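Local coordinates for protein DyP2 (PDB 4G2C) that probably oxidises dyes and other substrates, including manganese(II) and lignin-related compounds, with peroxide, as a multifunctional haem peroxidase of the dye-decolourising family, at residues 417-429 with 437-449. Residues are numbered along the deposited sequence; the frame is centred on the assembly and turned at random.
Sequences EFTQQIWANNPAF and QPGLDPVIGQGAR. With HEM (protoporphyrin IX containing Fe), chain C.
OD1 of Asn425 takes a donor from each face of its carboxamide plane: Gln446 N reaches it from one side at 2.9 Å, Gln420 NE2 from the other. Alongside runs the Gln446 side chain, the two amide planes 28° apart; Asn425 ND2 and Gln446 NE2 both donate to Leu148 O, and Gln446 NE2 also to Asp150. The Trp423 indole has Phe429 CE2 over one face and Phe418 CE1 over the opposite face, both toward the rim. The Arg449 guanidinium has Asp441 O over one face near the rim and Gly445 O in plane at its edge, bonded by NH2. Gln420 NE2 spends both hydrogens in its own amide plane, the second on Ile444 O (3.1 Å). With CG anti to the backbone N and the chain bent at chi2 (70°), Gln420 OE1 lies by the haem periphery, 3.6 Å from HEM CBC. Ile444 lies over a haem face, its CG2 3.5 Å from HEM CHC, while its CD1 touches both HEM C2C and Ala424 CB. Helix 416-424 carries a wider pi-type turn at 419-424, and the loop that packs against it also lines the haem pocket, through Val443 and Ile444; Asp441 OD2 bonds His350 ND1, consistent with the acid-histidine pair behind the haem iron in DyP peroxidases. Asp441 OD1 meanwhile holds Val443 N and Ile444 N in an Asx motif, and Asp441 N binds Ala424 O at 3.0 Å, nearly straight (161°). Farther out, Gly439 N meets Pro427 O in its carbonyl plane, on a lone pair (2.8 Å).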
ATOM      1  N   GLU A 417      -9.132  -3.585   5.462  1.00 20.78           N
ATOM      2  CA  GLU A 417      -9.561  -4.704   6.304  1.00 21.84           C
ATOM      3  C   GLU A 417     -10.283  -5.807   5.556  1.00 20.17           C
ATOM      4  O   GLU A 417     -10.094  -6.973   5.856  1.00 20.72           O
ATOM      5  CB  GLU A 417     -10.418  -4.229   7.472  1.00 22.71           C
ATOM      6  CG  GLU A 417      -9.680  -3.312   8.431  1.00 22.93           C
ATOM      7  CD  GLU A 417     -10.534  -2.958   9.611  1.00 24.65           C
ATOM      8  OE1 GLU A 417     -11.783  -3.008   9.456  1.00 23.10           O
ATOM      9  OE2 GLU A 417      -9.963  -2.667  10.689  1.00 26.21           O
ATOM     10  N   PHE A 418     -11.132  -5.439   4.601  1.00 23.83           N
ATOM     11  CA  PHE A 418     -11.775  -6.426   3.743  1.00 19.84           C
ATOM     12  C   PHE A 418     -10.701  -7.285   3.064  1.00 17.88           C
ATOM     13  O   PHE A 418     -10.743  -8.523   3.100  1.00 18.40           O
ATOM     14  CB  PHE A 418     -12.650  -5.715   2.684  1.00 22.88           C
ATOM     15  CG  PHE A 418     -13.704  -6.598   2.058  1.00 22.79           C
ATOM     16  CD1 PHE A 418     -13.413  -7.375   0.940  1.00 22.53           C
ATOM     17  CD2 PHE A 418     -14.988  -6.657   2.595  1.00 26.67           C
ATOM     18  CE1 PHE A 418     -14.393  -8.194   0.356  1.00 21.53           C
ATOM     19  CE2 PHE A 418     -15.973  -7.474   2.032  1.00 24.49           C
ATOM     20  CZ  PHE A 418     -15.669  -8.246   0.908  1.00 26.83           C
ATOM     21  N   THR A 419      -9.733  -6.620   2.436  1.00 17.83           N
ATOM     22  CA  THR A 419      -8.709  -7.302   1.638  1.00 17.57           C
ATOM     23  C   THR A 419      -7.872  -8.250   2.502  1.00 20.52           C
ATOM     24  O   THR A 419      -7.613  -9.400   2.127  1.00 18.29           O
ATOM     25  CB  THR A 419      -7.798  -6.281   0.930  1.00 21.24           C
ATOM     26  OG1 THR A 419      -8.567  -5.544  -0.038  1.00 21.29           O
ATOM     27  CG2 THR A 419      -6.621  -6.968   0.244  1.00 19.42           C
ATOM     28  N   GLN A 420      -7.483  -7.769   3.680  1.00 21.63           N
ATOM     29  CA  GLN A 420      -6.681  -8.555   4.614  1.00 21.80           C
ATOM     30  C   GLN A 420      -7.502  -9.694   5.204  1.00 21.14           C
ATOM     31  O   GLN A 420      -7.059 -10.852   5.239  1.00 21.20           O
ATOM     32  CB  GLN A 420      -6.170  -7.671   5.754  1.00 22.42           C
ATOM     33  CG  GLN A 420      -5.275  -8.406   6.726  1.00 20.90           C
ATOM     34  CD  GLN A 420      -3.937  -8.747   6.106  1.00 20.73           C
ATOM     35  OE1 GLN A 420      -3.217  -7.858   5.651  1.00 22.49           O
ATOM     36  NE2 GLN A 420      -3.600 -10.038   6.072  1.00 18.28           N
ATOM     37  N   GLN A 421      -8.704  -9.367   5.664  1.00 18.23           N
ATOM     38  CA  GLN A 421      -9.529 -10.346   6.380  1.00 20.41           C
ATOM     39  C   GLN A 421     -10.308 -11.298   5.463  1.00 19.89           C
ATOM     40  O   GLN A 421     -10.169 -12.515   5.560  1.00 21.68           O
ATOM     41  CB  GLN A 421     -10.487  -9.656   7.362  1.00 19.44           C
ATOM     42  CG  GLN A 421     -11.370 -10.660   8.120  1.00 22.79           C
ATOM     43  CD  GLN A 421     -12.452 -10.022   8.985  1.00 29.66           C
ATOM     44  OE1 GLN A 421     -12.420  -8.831   9.283  1.00 35.93           O
ATOM     45  NE2 GLN A 421     -13.423 -10.832   9.391  1.00 36.23           N
ATOM     46  N   ILE A 422     -11.113 -10.734   4.570  1.00 19.32           N
ATOM     47  CA  ILE A 422     -12.068 -11.496   3.765  1.00 21.65           C
ATOM     48  C   ILE A 422     -11.440 -12.131   2.526  1.00 23.78           C
ATOM     49  O   ILE A 422     -12.010 -13.042   1.929  1.00 28.46           O
ATOM     50  CB  ILE A 422     -13.205 -10.571   3.280  1.00 22.72           C
ATOM     51  CG1 ILE A 422     -13.776  -9.794   4.463  1.00 22.51           C
ATOM     52  CG2 ILE A 422     -14.277 -11.360   2.502  1.00 21.72           C
ATOM     53  CD1 ILE A 422     -14.568 -10.661   5.432  1.00 27.52           C
ATOM     54  N   TRP A 423     -10.282 -11.627   2.118  1.00 23.28           N
ATOM     55  CA  TRP A 423      -9.599 -12.164   0.951  1.00 20.60           C
ATOM     56  C   TRP A 423      -8.307 -12.889   1.349  1.00 24.39           C
ATOM     57  O   TRP A 423      -8.214 -14.120   1.246  1.00 23.56           O
ATOM     58  CB  TRP A 423      -9.336 -11.063  -0.079  1.00 20.11           C
ATOM     59  CG  TRP A 423     -10.588 -10.619  -0.825  1.00 26.75           C
ATOM     60  CD1 TRP A 423     -11.852 -11.164  -0.717  1.00 24.29           C
ATOM     61  CD2 TRP A 423     -10.692  -9.565  -1.806  1.00 23.32           C
ATOM     62  NE1 TRP A 423     -12.719 -10.506  -1.564  1.00 27.86           N
ATOM     63  CE2 TRP A 423     -12.035  -9.524  -2.238  1.00 25.36           C
ATOM     64  CE3 TRP A 423      -9.779  -8.653  -2.359  1.00 23.59           C
ATOM     65  CZ2 TRP A 423     -12.486  -8.610  -3.196  1.00 22.16           C
ATOM     66  CZ3 TRP A 423     -10.231  -7.743  -3.308  1.00 20.65           C
ATOM     67  CH2 TRP A 423     -11.574  -7.736  -3.721  1.00 22.49           C
ATOM     68  N   ALA A 424      -7.328 -12.133   1.834  1.00 22.74           N
ATOM     69  CA  ALA A 424      -6.008 -12.701   2.103  1.00 23.00           C
ATOM     70  C   ALA A 424      -6.068 -13.838   3.132  1.00 25.89           C
ATOM     71  O   ALA A 424      -5.558 -14.938   2.878  1.00 22.86           O
ATOM     72  CB  ALA A 424      -5.015 -11.614   2.531  1.00 16.16           C
ATOM     73  N   ASN A 425      -6.698 -13.573   4.274  1.00 18.18           N
ATOM     74  CA  ASN A 425      -6.761 -14.537   5.361  1.00 22.50           C
ATOM     75  C   ASN A 425      -7.767 -15.652   5.116  1.00 27.42           C
ATOM     76  O   ASN A 425      -7.857 -16.589   5.895  1.00 28.40           O
ATOM     77  CB  ASN A 425      -7.145 -13.853   6.675  1.00 22.12           C
ATOM     78  CG  ASN A 425      -6.058 -12.935   7.204  1.00 24.72           C
ATOM     79  OD1 ASN A 425      -4.975 -12.815   6.620  1.00 22.01           O
ATOM     80  ND2 ASN A 425      -6.359 -12.251   8.296  1.00 24.49           N
ATOM     81  N   ASN A 426      -8.544 -15.535   4.050  1.00 27.41           N
ATOM     82  CA  ASN A 426      -9.674 -16.419   3.858  1.00 22.94           C
ATOM     83  C   ASN A 426      -9.276 -17.614   3.004  1.00 22.75           C
ATOM     84  O   ASN A 426      -8.864 -17.445   1.852  1.00 24.97           O
ATOM     85  CB  ASN A 426     -10.805 -15.636   3.215  1.00 25.59           C
ATOM     86  CG  ASN A 426     -12.071 -16.447   3.065  1.00 30.37           C
ATOM     87  OD1 ASN A 426     -12.085 -17.662   3.286  1.00 28.14           O
ATOM     88  ND2 ASN A 426     -13.154 -15.773   2.672  1.00 29.99           N
ATOM     89  N   PRO A 427      -9.371 -18.825   3.571  1.00 20.22           N
ATOM     90  CA  PRO A 427      -8.937 -19.998   2.806  1.00 21.82           C
ATOM     91  C   PRO A 427      -9.853 -20.269   1.625  1.00 21.51           C
ATOM     92  O   PRO A 427      -9.425 -20.905   0.662  1.00 24.04           O
ATOM     93  CB  PRO A 427      -9.012 -21.152   3.832  1.00 23.43           C
ATOM     94  CG  PRO A 427     -10.036 -20.704   4.848  1.00 23.93           C
ATOM     95  CD  PRO A 427      -9.868 -19.177   4.918  1.00 20.80           C
ATOM     96  N   ALA A 428     -11.091 -19.788   1.691  1.00 21.92           N
ATOM     97  CA  ALA A 428     -12.072 -20.053   0.636  1.00 24.64           C
ATOM     98  C   ALA A 428     -11.941 -19.178  -0.624  1.00 28.66           C
ATOM     99  O   ALA A 428     -12.514 -19.506  -1.666  1.00 31.68           O
ATOM    100  CB  ALA A 428     -13.483 -19.950   1.190  1.00 20.16           C
ATOM    101  N   PHE A 429     -11.197 -18.076  -0.531  1.00 24.79           N
ATOM    102  CA  PHE A 429     -11.223 -17.051  -1.576  1.00 23.60           C
ATOM    103  C   PHE A 429      -9.920 -17.014  -2.341  1.00 23.69           C
ATOM    104  O   PHE A 429      -8.862 -17.245  -1.763  1.00 21.59           O
ATOM    105  CB  PHE A 429     -11.497 -15.680  -0.945  1.00 23.64           C
ATOM    106  CG  PHE A 429     -11.756 -14.593  -1.938  1.00 27.45           C
ATOM    107  CD1 PHE A 429     -13.035 -14.388  -2.439  1.00 23.83           C
ATOM    108  CD2 PHE A 429     -10.719 -13.765  -2.373  1.00 25.07           C
ATOM    109  CE1 PHE A 429     -13.280 -13.388  -3.361  1.00 22.10           C
ATOM    110  CE2 PHE A 429     -10.957 -12.741  -3.293  1.00 21.72           C
ATOM    111  CZ  PHE A 429     -12.237 -12.549  -3.781  1.00 23.95           C
ATOM    112  N   GLN A 437     -11.059 -25.000  -1.662  1.00 30.90           N
ATOM    113  CA  GLN A 437     -10.493 -23.869  -0.923  1.00 23.79           C
ATOM    114  C   GLN A 437      -9.015 -23.721  -1.232  1.00 22.10           C
ATOM    115  O   GLN A 437      -8.216 -24.578  -0.890  1.00 25.89           O
ATOM    116  CB  GLN A 437     -10.712 -24.041   0.579  1.00 22.94           C
ATOM    117  CG  GLN A 437     -12.153 -23.837   0.982  1.00 24.91           C
ATOM    118  CD  GLN A 437     -12.319 -23.665   2.473  1.00 28.30           C
ATOM    119  OE1 GLN A 437     -11.471 -24.100   3.261  1.00 24.22           O
ATOM    120  NE2 GLN A 437     -13.412 -23.010   2.875  1.00 22.90           N
ATOM    121  N   PRO A 438      -8.645 -22.632  -1.909  1.00 26.15           N
ATOM    122  CA  PRO A 438      -7.242 -22.468  -2.303  1.00 23.30           C
ATOM    123  C   PRO A 438      -6.296 -22.168  -1.131  1.00 24.80           C
ATOM    124  O   PRO A 438      -5.083 -22.330  -1.272  1.00 24.72           O
ATOM    125  CB  PRO A 438      -7.290 -21.287  -3.292  1.00 27.21           C
ATOM    126  CG  PRO A 438      -8.544 -20.543  -2.961  1.00 26.46           C
ATOM    127  CD  PRO A 438      -9.518 -21.588  -2.475  1.00 25.02           C
ATOM    128  N   GLY A 439      -6.844 -21.732   0.002  1.00 22.38           N
ATOM    129  CA  GLY A 439      -6.035 -21.445   1.168  1.00 19.98           C
ATOM    130  C   GLY A 439      -5.601 -19.985   1.277  1.00 26.01           C
ATOM    131  O   GLY A 439      -6.033 -19.115   0.504  1.00 21.71           O
ATOM    132  N   LEU A 440      -4.738 -19.718   2.253  1.00 21.15           N
ATOM    133  CA  LEU A 440      -4.347 -18.352   2.579  1.00 21.56           C
ATOM    134  C   LEU A 440      -3.343 -17.775   1.595  1.00 21.78           C
ATOM    135  O   LEU A 440      -2.491 -18.487   1.043  1.00 19.74           O
ATOM    136  CB  LEU A 440      -3.735 -18.294   3.980  1.00 21.26           C
ATOM    137  CG  LEU A 440      -4.595 -18.062   5.225  1.00 23.86           C
ATOM    138  CD1 LEU A 440      -5.705 -19.090   5.342  1.00 21.20           C
ATOM    139  CD2 LEU A 440      -3.693 -18.076   6.459  1.00 24.00           C
ATOM    140  N   ASP A 441      -3.428 -16.466   1.411  1.00 18.60           N
ATOM    141  CA  ASP A 441      -2.362 -15.710   0.781  1.00 21.68           C
ATOM    142  C   ASP A 441      -1.050 -16.080   1.482  1.00 21.85           C
ATOM    143  O   ASP A 441      -0.935 -15.971   2.711  1.00 22.70           O
ATOM    144  CB  ASP A 441      -2.667 -14.208   0.908  1.00 17.67           C
ATOM    145  CG  ASP A 441      -1.653 -13.336   0.191  1.00 22.69           C
ATOM    146  OD1 ASP A 441      -0.429 -13.560   0.351  1.00 24.05           O
ATOM    147  OD2 ASP A 441      -2.082 -12.415  -0.533  1.00 20.86           O
ATOM    148  N   PRO A 442      -0.060 -16.543   0.712  1.00 23.16           N
ATOM    149  CA  PRO A 442       1.209 -16.994   1.296  1.00 20.16           C
ATOM    150  C   PRO A 442       2.115 -15.832   1.718  1.00 22.76           C
ATOM    151  O   PRO A 442       2.974 -15.997   2.586  1.00 23.16           O
ATOM    152  CB  PRO A 442       1.863 -17.752   0.137  1.00 21.43           C
ATOM    153  CG  PRO A 442       1.330 -17.095  -1.087  1.00 19.38           C
ATOM    154  CD  PRO A 442      -0.097 -16.727  -0.750  1.00 20.85           C
ATOM    155  N   VAL A 443       1.934 -14.671   1.103  1.00 18.65           N
ATOM    156  CA  VAL A 443       2.789 -13.531   1.411  1.00 24.29           C
ATOM    157  C   VAL A 443       2.324 -12.754   2.639  1.00 24.79           C
ATOM    158  O   VAL A 443       3.142 -12.352   3.472  1.00 24.89           O
ATOM    159  CB  VAL A 443       2.920 -12.551   0.237  1.00 20.09           C
ATOM    160  CG1 VAL A 443       3.880 -11.447   0.617  1.00 22.49           C
ATOM    161  CG2 VAL A 443       3.405 -13.274  -1.022  1.00 21.61           C
ATOM    162  N   ILE A 444       1.019 -12.522   2.749  1.00 22.41           N
ATOM    163  CA  ILE A 444       0.506 -11.733   3.870  1.00 20.65           C
ATOM    164  C   ILE A 444      -0.593 -12.401   4.686  1.00 20.13           C
ATOM    165  O   ILE A 444      -1.123 -11.794   5.617  1.00 19.68           O
ATOM    166  CB  ILE A 444      -0.035 -10.369   3.394  1.00 21.77           C
ATOM    167  CG1 ILE A 444      -1.226 -10.570   2.445  1.00 21.48           C
ATOM    168  CG2 ILE A 444       1.074  -9.558   2.758  1.00 21.97           C
ATOM    169  CD1 ILE A 444      -2.031  -9.299   2.180  1.00 20.11           C
ATOM    170  N   GLY A 445      -0.961 -13.628   4.320  1.00 23.45           N
ATOM    171  CA  GLY A 445      -2.015 -14.343   5.026  1.00 23.20           C
ATOM    172  C   GLY A 445      -1.692 -14.603   6.496  1.00 27.30           C
ATOM    173  O   GLY A 445      -0.565 -15.005   6.833  1.00 24.32           O
ATOM    174  N   GLN A 446      -2.682 -14.380   7.366  1.00 22.86           N
ATOM    175  CA  GLN A 446      -2.499 -14.549   8.806  1.00 24.54           C
ATOM    176  C   GLN A 446      -3.466 -15.579   9.379  1.00 24.88           C
ATOM    177  O   GLN A 446      -4.596 -15.724   8.908  1.00 27.23           O
ATOM    178  CB  GLN A 446      -2.603 -13.200   9.539  1.00 23.70           C
ATOM    179  CG  GLN A 446      -1.458 -12.266   9.172  1.00 27.71           C
ATOM    180  CD  GLN A 446      -1.352 -10.991  10.029  1.00 28.53           C
ATOM    181  OE1 GLN A 446      -0.247 -10.529  10.298  1.00 32.25           O
ATOM    182  NE2 GLN A 446      -2.486 -10.412  10.424  1.00 22.87           N
ATOM    183  N   GLY A 447      -3.003 -16.300  10.392  1.00 23.67           N
ATOM    184  CA  GLY A 447      -3.748 -17.406  10.950  1.00 24.83           C
ATOM    185  C   GLY A 447      -3.140 -18.740  10.540  1.00 32.20           C
ATOM    186  O   GLY A 447      -2.047 -18.786   9.931  1.00 26.61           O
ATOM    187  N   ALA A 448      -3.849 -19.823  10.867  1.00 26.56           N
ATOM    188  CA  ALA A 448      -3.389 -21.178  10.555  1.00 30.15           C
ATOM    189  C   ALA A 448      -3.268 -21.381   9.042  1.00 27.20           C
ATOM    190  O   ALA A 448      -4.095 -20.897   8.281  1.00 29.41           O
ATOM    191  CB  ALA A 448      -4.322 -22.211  11.166  1.00 24.06           C
ATOM    192  N   ARG A 449      -2.220 -22.081   8.624  1.00 28.20           N
ATOM    193  CA  ARG A 449      -1.937 -22.343   7.217  1.00 27.15           C
ATOM    194  C   ARG A 449      -1.867 -23.844   6.981  1.00 30.19           C
ATOM    195  O   ARG A 449      -1.574 -24.611   7.904  1.00 28.62           O
ATOM    196  CB  ARG A 449      -0.582 -21.733   6.839  1.00 28.29           C
ATOM    197  CG  ARG A 449      -0.521 -20.190   6.867  1.00 28.63           C
ATOM    198  CD  ARG A 449       0.815 -19.663   6.324  1.00 25.93           C
ATOM    199  NE  ARG A 449       0.830 -18.208   6.204  1.00 25.41           N
ATOM    200  CZ  ARG A 449       1.581 -17.532   5.337  1.00 27.29           C
ATOM    201  NH1 ARG A 449       2.390 -18.170   4.485  1.00 24.13           N
ATOM    202  NH2 ARG A 449       1.509 -16.210   5.305  1.00 27.37           N
TER
HETATM  203  CHA HEM C 501       0.694  -6.015  -5.214  1.00 22.15           C
HETATM  204  CHB HEM C 501       4.245  -7.446  -2.219  1.00 20.71           C
HETATM  205  CHC HEM C 501       1.547  -6.260   1.643  1.00 21.54           C
HETATM  206  CHD HEM C 501      -2.230  -5.595  -1.310  1.00 18.68           C
HETATM  207  C1A HEM C 501       1.896  -6.489  -4.746  1.00 21.21           C
HETATM  208  C2A HEM C 501       3.013  -6.898  -5.571  1.00 21.68           C
HETATM  209  C3A HEM C 501       3.988  -7.286  -4.739  1.00 19.59           C
HETATM  210  C4A HEM C 501       3.526  -7.135  -3.370  1.00 21.42           C
HETATM  211  CMA HEM C 501       5.377  -7.808  -5.145  1.00 20.23           C
HETATM  212  CAA HEM C 501       3.035  -6.870  -7.125  1.00 17.30           C
HETATM  213  CBA HEM C 501       3.424  -5.467  -7.603  1.00 21.83           C
HETATM  214  CGA HEM C 501       2.229  -4.546  -7.692  1.00 24.10           C
HETATM  215  O1A HEM C 501       1.233  -4.881  -8.359  1.00 23.82           O
HETATM  216  O2A HEM C 501       2.257  -3.450  -7.094  1.00 28.37           O
HETATM  217  C1B HEM C 501       3.845  -7.268  -0.903  1.00 22.81           C
HETATM  218  C2B HEM C 501       4.617  -7.534   0.310  1.00 22.40           C
HETATM  219  C3B HEM C 501       3.852  -7.197   1.368  1.00 22.78           C
HETATM  220  C4B HEM C 501       2.595  -6.695   0.873  1.00 21.09           C
HETATM  221  CMB HEM C 501       6.049  -8.126   0.342  1.00 20.91           C
HETATM  222  CAB HEM C 501       4.185  -7.262   2.876  1.00 21.85           C
HETATM  223  CBB HEM C 501       5.450  -7.304   3.299  1.00 18.85           C
HETATM  224  C1C HEM C 501       0.266  -6.054   1.181  1.00 23.66           C
HETATM  225  C2C HEM C 501      -0.921  -5.892   2.004  1.00 24.26           C
HETATM  226  C3C HEM C 501      -1.961  -5.691   1.177  1.00 20.73           C
HETATM  227  C4C HEM C 501      -1.461  -5.726  -0.183  1.00 19.66           C
HETATM  228  CMC HEM C 501      -0.959  -5.909   3.559  1.00 18.99           C
HETATM  229  CAC HEM C 501      -3.448  -5.503   1.562  1.00 17.92           C
HETATM  230  CBC HEM C 501      -3.921  -5.916   2.749  1.00 19.74           C
HETATM  231  C1D HEM C 501      -1.787  -5.589  -2.616  1.00 22.96           C
HETATM  232  C2D HEM C 501      -2.603  -5.214  -3.741  1.00 22.93           C
HETATM  233  C3D HEM C 501      -1.673  -5.334  -4.938  1.00 24.59           C
HETATM  234  C4D HEM C 501      -0.411  -5.779  -4.435  1.00 22.17           C
HETATM  235  CMD HEM C 501      -4.078  -4.776  -3.716  1.00 20.06           C
HETATM  236  CAD HEM C 501      -1.998  -5.086  -6.397  1.00 23.25           C
HETATM  237  CBD HEM C 501      -2.794  -6.306  -6.813  1.00 21.30           C
HETATM  238  CGD HEM C 501      -3.248  -5.997  -8.212  1.00 24.06           C
HETATM  239  O1D HEM C 501      -3.917  -4.946  -8.393  1.00 18.78           O
HETATM  240  O2D HEM C 501      -2.889  -6.784  -9.130  1.00 25.23           O
HETATM  241  NA  HEM C 501       2.240  -6.635  -3.422  1.00 16.48           N
HETATM  242  NB  HEM C 501       2.624  -6.755  -0.508  1.00 24.81           N
HETATM  243  NC  HEM C 501      -0.102  -5.948  -0.152  1.00 20.42           N
HETATM  244  ND  HEM C 501      -0.513  -5.911  -3.069  1.00 20.39           N
HETATM  245 FE   HEM C 501       1.076  -6.516  -1.770  1.00 20.00          FE
HETATM  246  O   HOH W   1      -7.096 -17.080   8.756  1.00 33.45           O